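Bacterial regulatory proteins, TetR family (Nitrosomonas europaea, PDB 3NI7) probably binds DNA through a helix-turn-helix motif as a TetR-family transcriptional regulator. Local coordinates at residues Met66-Ala70 and Thr128-Val132. Numbering follows the deposited sequence.
Sequences MLKEA and TVQWV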
HETATM    1  N   MSE A  66       1.278  -8.965 -19.290  1.00 85.05           N
HETATM    2  CA  MSE A  66       0.006  -9.323 -18.728  1.00 85.21           C
HETATM    3  C   MSE A  66      -1.097  -9.399 -19.783  1.00 87.23           C
HETATM    4  O   MSE A  66      -1.941 -10.252 -19.773  1.00 88.03           O
HETATM    5  CB  MSE A  66      -0.347  -8.284 -17.698  1.00 83.39           C
HETATM    6  CG  MSE A  66      -1.340  -8.725 -16.729  1.00 86.57           C
HETATM    7 SE   MSE A  66      -1.156  -7.709 -15.072  1.00 98.63          SE
HETATM    8  CE  MSE A  66      -2.358  -6.266 -15.535  1.00 94.51           C
ATOM      9  N   LEU A  67      -1.085  -8.475 -20.719  1.00 88.69           N
ATOM     10  CA  LEU A  67      -2.114  -8.468 -21.760  1.00 91.78           C
ATOM     11  C   LEU A  67      -1.978  -9.656 -22.700  1.00 95.68           C
ATOM     12  O   LEU A  67      -2.981 -10.243 -23.076  1.00 98.33           O
ATOM     13  CB  LEU A  67      -2.044  -7.176 -22.566  1.00 92.26           C
ATOM     14  CG  LEU A  67      -3.013  -7.026 -23.744  1.00 96.48           C
ATOM     15  CD1 LEU A  67      -4.423  -7.112 -23.224  1.00 93.85           C
ATOM     16  CD2 LEU A  67      -2.805  -5.730 -24.540  1.00 97.71           C
ATOM     17  N   LYS A  68      -0.739  -9.979 -23.095  1.00 96.69           N
ATOM     18  CA  LYS A  68      -0.467 -11.101 -24.018  1.00101.56           C
ATOM     19  C   LYS A  68      -0.944 -12.381 -23.361  1.00102.59           C
ATOM     20  O   LYS A  68      -1.597 -13.227 -23.977  1.00106.75           O
ATOM     21  CB  LYS A  68       1.019 -11.213 -24.362  1.00101.95           C
ATOM     22  N   GLU A  69      -0.662 -12.489 -22.082  1.00 99.33           N
ATOM     23  CA  GLU A  69      -1.174 -13.612 -21.319  1.00100.61           C
ATOM     24  C   GLU A  69      -2.693 -13.653 -21.356  1.00102.38           C
ATOM     25  O   GLU A  69      -3.279 -14.701 -21.648  1.00107.03           O
ATOM     26  CB  GLU A  69      -0.695 -13.558 -19.859  1.00 96.59           C
ATOM     27  CG  GLU A  69      -0.775 -14.907 -19.127  1.00 99.36           C
ATOM     28  CD  GLU A  69       0.019 -16.006 -19.823  1.00105.79           C
ATOM     29  OE1 GLU A  69      -0.450 -17.193 -19.827  1.00108.46           O
ATOM     30  OE2 GLU A  69       1.110 -15.646 -20.377  1.00107.24           O
ATOM     31  N   ALA A  70      -3.328 -12.513 -21.079  1.00100.14           N
ATOM     32  CA  ALA A  70      -4.782 -12.457 -20.915  1.00101.12           C
ATOM     33  C   ALA A  70      -5.585 -12.878 -22.130  1.00106.79           C
ATOM     34  O   ALA A  70      -6.797 -12.990 -22.044  1.00108.73           O
ATOM     35  CB  ALA A  70      -5.203 -11.081 -20.486  1.00 98.39           C
ATOM     36  N   THR A 128      -5.396  -0.836 -13.430  1.00 86.39           N
ATOM     37  CA  THR A 128      -4.731  -2.149 -13.407  1.00 84.73           C
ATOM     38  C   THR A 128      -5.566  -3.160 -12.639  1.00 84.43           C
ATOM     39  O   THR A 128      -5.907  -4.240 -13.131  1.00 85.06           O
ATOM     40  CB  THR A 128      -3.343  -2.074 -12.766  1.00 83.16           C
ATOM     41  OG1 THR A 128      -2.606  -0.936 -13.271  1.00 85.62           O
ATOM     42  CG2 THR A 128      -2.611  -3.326 -13.076  1.00 81.45           C
ATOM     43  N   VAL A 129      -5.951  -2.752 -11.442  1.00 84.57           N
ATOM     44  CA  VAL A 129      -6.777  -3.564 -10.610  1.00 84.28           C
ATOM     45  C   VAL A 129      -8.083  -3.870 -11.293  1.00 86.14           C
ATOM     46  O   VAL A 129      -8.597  -4.989 -11.176  1.00 86.75           O
ATOM     47  CB  VAL A 129      -7.012  -2.878  -9.242  1.00 85.75           C
ATOM     48  CG1 VAL A 129      -8.312  -3.389  -8.526  1.00 85.57           C
ATOM     49  CG2 VAL A 129      -5.756  -3.082  -8.360  1.00 84.24           C
ATOM     50  N   GLN A 130      -8.666  -2.894 -11.967  1.00 87.54           N
ATOM     51  CA  GLN A 130     -10.009  -3.124 -12.514  1.00 90.21           C
ATOM     52  C   GLN A 130      -9.923  -3.939 -13.774  1.00 90.06           C
ATOM     53  O   GLN A 130     -10.835  -4.693 -14.112  1.00 92.27           O
ATOM     54  CB  GLN A 130     -10.699  -1.826 -12.761  1.00 93.19           C
ATOM     55  CG  GLN A 130     -11.025  -1.143 -11.464  1.00 95.65           C
ATOM     56  CD  GLN A 130     -11.548   0.213 -11.663  1.00100.87           C
ATOM     57  OE1 GLN A 130     -11.568   0.716 -12.788  1.00105.68           O
ATOM     58  NE2 GLN A 130     -11.998   0.831 -10.579  1.00105.15           N
ATOM     59  N   TRP A 131      -8.770  -3.810 -14.416  1.00 87.90           N
ATOM     60  CA  TRP A 131      -8.446  -4.509 -15.630  1.00 87.57           C
ATOM     61  C   TRP A 131      -8.208  -5.976 -15.307  1.00 86.73           C
ATOM     62  O   TRP A 131      -8.635  -6.852 -16.049  1.00 89.48           O
ATOM     63  CB  TRP A 131      -7.166  -3.908 -16.260  1.00 85.38           C
ATOM     64  CG  TRP A 131      -6.843  -4.567 -17.525  1.00 84.54           C
ATOM     65  CD1 TRP A 131      -7.266  -4.201 -18.723  1.00 87.17           C
ATOM     66  CD2 TRP A 131      -6.109  -5.776 -17.716  1.00 82.92           C
ATOM     67  NE1 TRP A 131      -6.847  -5.078 -19.673  1.00 87.58           N
ATOM     68  CE2 TRP A 131      -6.135  -6.069 -19.063  1.00 84.83           C
ATOM     69  CE3 TRP A 131      -5.443  -6.647 -16.869  1.00 82.04           C
ATOM     70  CZ2 TRP A 131      -5.496  -7.171 -19.603  1.00 85.41           C
ATOM     71  CZ3 TRP A 131      -4.806  -7.744 -17.413  1.00 81.36           C
ATOM     72  CH2 TRP A 131      -4.847  -7.994 -18.762  1.00 82.94           C
ATOM     73  N   VAL A 132      -7.491  -6.253 -14.236  1.00 83.59           N
ATOM     74  CA  VAL A 132      -7.216  -7.650 -13.935  1.00 83.62           C
ATOM     75  C   VAL A 132      -8.546  -8.366 -13.584  1.00 85.82           C
ATOM     76  O   VAL A 132      -8.800  -9.507 -13.997  1.00 86.98           O
ATOM     77  CB  VAL A 132      -6.216  -7.836 -12.742  1.00 80.84           C
ATOM     78  CG1 VAL A 132      -5.938  -9.271 -12.568  1.00 79.35           C
ATOM     79  CG2 VAL A 132      -4.940  -7.120 -12.985  1.00 78.49           C
TER
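Met66, present as selenomethionine, meets the benzo ring of Trp131. Its CE lies 3.4 Å from Trp131 CE3, and its CG lies 3.7 Å from Trp131 CZ3. Met66 SE sits 5.4 Å from the centroid of the Trp131 six-membered ring, 59° off its normal, an oblique Met-aromatic contact. The Met66 chain is extended up to SE, and the bend there (chi3 90°) brings CE beside the ring and toward helix 115-135. Met66 CE lies 3.7 Å from Val132 CG2 and also touches Thr128 CG2. Ala70 CB comes obliquely to Trp131 CH2 at 3.6 Å. Leu67 CD1 reaches the ring edge near its plane, 3.8 Å from Trp131 CZ2. The contact is apolar packing of residues 66-70, at the end region of helix 51-69, against helix 115-135, within the all-helical TetR-type fold. Trp131 reaches across to 66-70 with CG anti to its N (chi1 -178°), which carries the indole outward. With an alanine in place of Trp131, Met66 CG, Leu67 CD1 and Ala70 CB would probably lose their partner and a gap would open between the two segments. Farther out, helix 80-96 packs on Met66 through Leu87 and Trp91, and Leu87 also touches Val132. Thr128 OG1 hydrogen-bonds to Arg124 O.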